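Local coordinates for protein DegQ (PDB 3PV2) that probably degrades misfolded proteins as an HtrA-family serine protease with chaperone character, working in large self-compartmentizing assemblies of twelve subunits, at residues Ala398-Ala402 and Gly403-Gly407; Ile83-Pro86 and Asn87-Val90. All coordinates share one frame; numbering follows the deposited sequence.

Interaction 1 of 2, residues Ala398-Ala402 and Gly403-Gly407; sequences AGWRA and GIRPG
Gly403 meets the last turn of helix 398-402 through its backbone N, which gives a bond of 2.8 Å to Trp400 O and a weak one to Gly399 O. With its positive phi it leaves the helical path, a backbone shape that leaves no room for a CB beside Ala402 O. Ile404 follows, and Ile404 N bonds to Gly399 O at 3.0 Å. This is a Schellman motif, the classic way for a chain to end a helix on a glycine, and here it closes a short helix of the second PDZ domain and sends the chain toward strand 409-413. The Ile404 side chain lies over the Gly399 backbone, with Ile404 CD1 3.9 Å from Gly399 CA, and continues onto Leu448 and Val450 of strand 444-450.

Arg405 then turns back toward the helix. A bend at chi2 (-71°) folds its chain so that the guanidinium lies flat on the indole of Trp400, the two planes only 1° apart. Arg405 CZ sits 3.6 Å from the centroid of the Trp400 six-membered ring, a cation-pi stack, while CD adds a CH-pi contact over the same ring. The group is fixed within its own plane as well: Arg405 NH1 donates to Trp400 O at 2.9 Å (N-H...O 159°) and to Ile404 O at 2.8 Å. Trp400 O thus serves both Gly403 N and the arginine, where the positive guanidinium may offset part of the partial negative charge of the helix's C-terminal end. Next along the chain, Pro406 CD approaches the indole obliquely, 4.0 Å from Trp400 CZ3. Trp400 also packs on Gln38 of a second subunit, whose Arg113 bonds to Arg401 O.

Interaction 2 of 2, residues Ile83-Pro86 and Asn87-Val90; sequences IIDP and NNGV
Asp85 OD1 is gripped by two consecutive backbone amides of the turn that follows it. Asn88 N makes the straighter bond, 3.1 Å to Asp85 OD1 with an N-H...O angle of 163°, and comes from well above the carboxylate plane; Asn87 N adds a weak bond at 3.0 Å to the same Asp85 OD1. The carboxylate can reach them because CG stands anti to the backbone N (chi1 -177°), which swings it over the start of the turn in an Asx turn, though its Asn87 N bond is weak. The two amides should favour the charged form of the acid.

The turn is closed by the pair Asp85 and Val90, an antiparallel hydrogen-bonded pair in which Val90 N donates to Asp85 O at 3.0 Å. Val90 O in return accepts from both Ile84 N (2.9 Å) and Asp85 N (3.2 Å), so Ile84 and Asp85 share one partner in a classic beta bulge. Gly89, with positive phi, and Val90 both face Asp85, a G1 beta bulge. Apolar contact is modest: Ile84 CG1 lies 3.8 Å from Val90 CG1.

The connection links strands 74-85 and 90-93, neighbours in the N-terminal barrel of the trypsin fold; Gly89 is joined to Ile132 by backbone hydrogen bonding, while Pro86 rests on Leu137 and Ser139.

How the interactions relate
Both interactions show a chain reversing direction or leaving a regular element with the help of a glycine at positive phi, yet they do so in different domains, their centres 54 Å apart and on opposite sides of the chain's centre. Interaction 1 ends a helix in the second PDZ domain, and interaction 2 joins two barrel strands of the protease domain. Each is partly buried. In 398-407 a side chain gives its hydrogens to backbone carbonyls and stacks on an aromatic ring; in 83-90 a carboxylate takes them from backbone amides. Another subunit borders the helix end, whereas the strand turn meets its own chain alone within the assembly.

Interaction 1 of 2, residues Ala398-Ala402 and Gly403-Gly407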
loop_
_atom_site.group_PDB
_atom_site.type_symbol
_atom_site.label_atom_id
_atom_site.label_comp_id
_atom_site.label_asym_id
_atom_site.label_seq_id
_atom_site.Cartn_x
_atom_site.Cartn_y
_atom_site.Cartn_z
ATOM N N ALA B 398 -20.350 -39.147 26.645
ATOM C CA ALA B 398 -20.308 -38.908 28.040
ATOM C C ALA B 398 -18.894 -38.679 28.531
ATOM O O ALA B 398 -18.658 -37.875 29.433
ATOM C CB ALA B 398 -20.982 -40.028 28.773
ATOM N N GLY B 399 -17.932 -39.300 27.848
ATOM C CA GLY B 399 -16.535 -39.153 28.139
ATOM C C GLY B 399 -16.041 -37.753 27.910
ATOM O O GLY B 399 -15.489 -37.107 28.808
ATOM N N TRP B 400 -16.336 -37.242 26.717
ATOM C CA TRP B 400 -15.952 -35.900 26.356
ATOM C C TRP B 400 -16.585 -34.900 27.343
ATOM O O TRP B 400 -15.918 -34.024 27.852
ATOM C CB TRP B 400 -16.409 -35.564 24.923
ATOM C CG TRP B 400 -16.037 -34.224 24.527
ATOM C CD1 TRP B 400 -16.700 -33.078 24.855
ATOM C CD2 TRP B 400 -14.898 -33.825 23.795
ATOM N NE1 TRP B 400 -16.054 -31.987 24.343
ATOM C CE2 TRP B 400 -14.946 -32.418 23.678
ATOM C CE3 TRP B 400 -13.846 -34.503 23.210
ATOM C CZ2 TRP B 400 -13.976 -31.675 22.990
ATOM C CZ3 TRP B 400 -12.862 -33.753 22.486
ATOM C CH2 TRP B 400 -12.940 -32.352 22.405
ATOM N N ARG B 401 -17.855 -35.062 27.593
ATOM C CA ARG B 401 -18.549 -34.154 28.550
ATOM C C ARG B 401 -17.884 -34.141 29.934
ATOM O O ARG B 401 -17.876 -33.128 30.618
ATOM C CB ARG B 401 -19.959 -34.627 28.840
ATOM C CG ARG B 401 -21.010 -34.112 27.967
ATOM C CD ARG B 401 -22.454 -34.173 28.723
ATOM N NE ARG B 401 -22.903 -35.500 29.192
ATOM C CZ ARG B 401 -23.210 -36.529 28.375
ATOM N NH1 ARG B 401 -23.057 -36.419 27.052
ATOM N NH2 ARG B 401 -23.635 -37.699 28.892
ATOM N N ALA B 402 -17.456 -35.298 30.386
ATOM C CA ALA B 402 -16.777 -35.427 31.687
ATOM C C ALA B 402 -15.418 -34.793 31.601
ATOM O O ALA B 402 -14.818 -34.472 32.624
ATOM C CB ALA B 402 -16.590 -36.863 32.083
ATOM N N GLY B 403 -14.913 -34.584 30.410
ATOM C CA GLY B 403 -13.594 -33.953 30.300
ATOM C C GLY B 403 -12.474 -34.789 29.732
ATOM O O GLY B 403 -11.384 -34.325 29.622
ATOM N N ILE B 404 -12.726 -36.025 29.360
ATOM C CA ILE B 404 -11.688 -36.824 28.710
ATOM C C ILE B 404 -11.384 -36.222 27.365
ATOM O O ILE B 404 -12.303 -35.776 26.628
ATOM C CB ILE B 404 -12.236 -38.231 28.531
ATOM C CG1 ILE B 404 -12.530 -38.823 29.918
ATOM C CG2 ILE B 404 -11.305 -39.094 27.717
ATOM C CD1 ILE B 404 -13.228 -40.179 29.861
ATOM N N ARG B 405 -10.102 -36.218 26.997
ATOM C CA ARG B 405 -9.690 -35.774 25.668
ATOM C C ARG B 405 -8.674 -36.741 25.017
ATOM O O ARG B 405 -7.921 -37.465 25.722
ATOM C CB ARG B 405 -9.005 -34.402 25.798
ATOM C CG ARG B 405 -9.927 -33.250 26.245
ATOM C CD ARG B 405 -10.920 -32.833 25.170
ATOM N NE ARG B 405 -11.824 -31.780 25.655
ATOM C CZ ARG B 405 -12.926 -31.965 26.367
ATOM N NH1 ARG B 405 -13.348 -33.190 26.736
ATOM N NH2 ARG B 405 -13.644 -30.907 26.680
ATOM N N PRO B 406 -8.635 -36.733 23.680
ATOM C CA PRO B 406 -7.715 -37.583 22.969
ATOM C C PRO B 406 -6.348 -37.454 23.559
ATOM O O PRO B 406 -5.950 -36.357 23.964
ATOM C CB PRO B 406 -7.759 -37.041 21.536
ATOM C CG PRO B 406 -9.250 -36.502 21.428
ATOM C CD PRO B 406 -9.425 -35.857 22.786
ATOM N N GLY B 407 -5.611 -38.564 23.658
ATOM C CA GLY B 407 -4.307 -38.480 24.315
ATOM C C GLY B 407 -4.270 -38.840 25.762
ATOM O O GLY B 407 -3.207 -39.193 26.234
#

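Interaction 2 of 2, residues Ile83-Pro86 and Asn87-Val90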
loop_
_atom_site.group_PDB
_atom_site.type_symbol
_atom_site.label_atom_id
_atom_site.label_comp_id
_atom_site.label_asym_id
_atom_site.label_seq_id
_atom_site.Cartn_x
_atom_site.Cartn_y
_atom_site.Cartn_z
ATOM N N ILE B 83 -43.794 -28.777 -14.711
ATOM C CA ILE B 83 -45.066 -29.277 -14.213
ATOM C C ILE B 83 -45.038 -30.756 -14.395
ATOM O O ILE B 83 -44.970 -31.232 -15.523
ATOM C CB ILE B 83 -46.295 -28.703 -14.990
ATOM C CG1 ILE B 83 -46.473 -27.214 -14.668
ATOM C CG2 ILE B 83 -47.592 -29.412 -14.558
ATOM C CD1 ILE B 83 -47.240 -26.441 -15.754
ATOM N N ILE B 84 -45.056 -31.497 -13.293
ATOM C CA ILE B 84 -45.018 -32.953 -13.376
ATOM C C ILE B 84 -46.392 -33.585 -13.069
ATOM O O ILE B 84 -46.590 -34.772 -13.363
ATOM C CB ILE B 84 -43.951 -33.590 -12.478
ATOM C CG1 ILE B 84 -44.243 -33.310 -10.999
ATOM C CG2 ILE B 84 -42.527 -33.160 -12.900
ATOM C CD1 ILE B 84 -43.464 -34.216 -10.115
ATOM N N ASP B 85 -47.315 -32.820 -12.486
ATOM C CA ASP B 85 -48.724 -33.261 -12.407
ATOM C C ASP B 85 -49.682 -32.115 -12.758
ATOM O O ASP B 85 -49.910 -31.232 -11.934
ATOM C CB ASP B 85 -49.056 -33.818 -11.030
ATOM C CG ASP B 85 -50.469 -34.355 -10.934
ATOM O OD1 ASP B 85 -51.319 -34.067 -11.809
ATOM O OD2 ASP B 85 -50.733 -35.073 -9.945
ATOM N N PRO B 86 -50.221 -32.125 -13.985
ATOM C CA PRO B 86 -51.007 -31.035 -14.491
ATOM C C PRO B 86 -52.430 -31.008 -13.893
ATOM O O PRO B 86 -53.036 -29.948 -13.880
ATOM C CB PRO B 86 -51.076 -31.329 -15.983
ATOM C CG PRO B 86 -50.998 -32.807 -16.094
ATOM C CD PRO B 86 -50.327 -33.310 -14.846
ATOM N N ASN B 87 -52.932 -32.139 -13.383
ATOM C CA ASN B 87 -54.272 -32.156 -12.753
ATOM C C ASN B 87 -54.214 -31.582 -11.346
ATOM O O ASN B 87 -55.129 -30.908 -10.929
ATOM C CB ASN B 87 -54.902 -33.564 -12.727
ATOM C CG ASN B 87 -55.002 -34.190 -14.111
ATOM O OD1 ASN B 87 -55.593 -33.616 -15.017
ATOM N ND2 ASN B 87 -54.399 -35.358 -14.282
ATOM N N ASN B 88 -53.133 -31.837 -10.616
ATOM C CA ASN B 88 -53.011 -31.263 -9.285
ATOM C C ASN B 88 -52.094 -30.041 -9.197
ATOM O O ASN B 88 -51.884 -29.510 -8.113
ATOM C CB ASN B 88 -52.603 -32.350 -8.301
ATOM C CG ASN B 88 -53.644 -33.461 -8.215
ATOM O OD1 ASN B 88 -53.324 -34.626 -8.482
ATOM N ND2 ASN B 88 -54.919 -33.096 -7.898
ATOM N N GLY B 89 -51.551 -29.599 -10.326
ATOM C CA GLY B 89 -50.737 -28.402 -10.347
ATOM C C GLY B 89 -49.442 -28.530 -9.555
ATOM O O GLY B 89 -49.074 -27.604 -8.860
ATOM N N VAL B 90 -48.751 -29.665 -9.672
ATOM C CA VAL B 90 -47.459 -29.913 -8.952
ATOM C C VAL B 90 -46.316 -29.642 -9.920
ATOM O O VAL B 90 -46.299 -30.126 -11.068
ATOM C CB VAL B 90 -47.362 -31.386 -8.466
ATOM C CG1 VAL B 90 -45.961 -31.798 -7.927
ATOM C CG2 VAL B 90 -48.520 -31.726 -7.461
#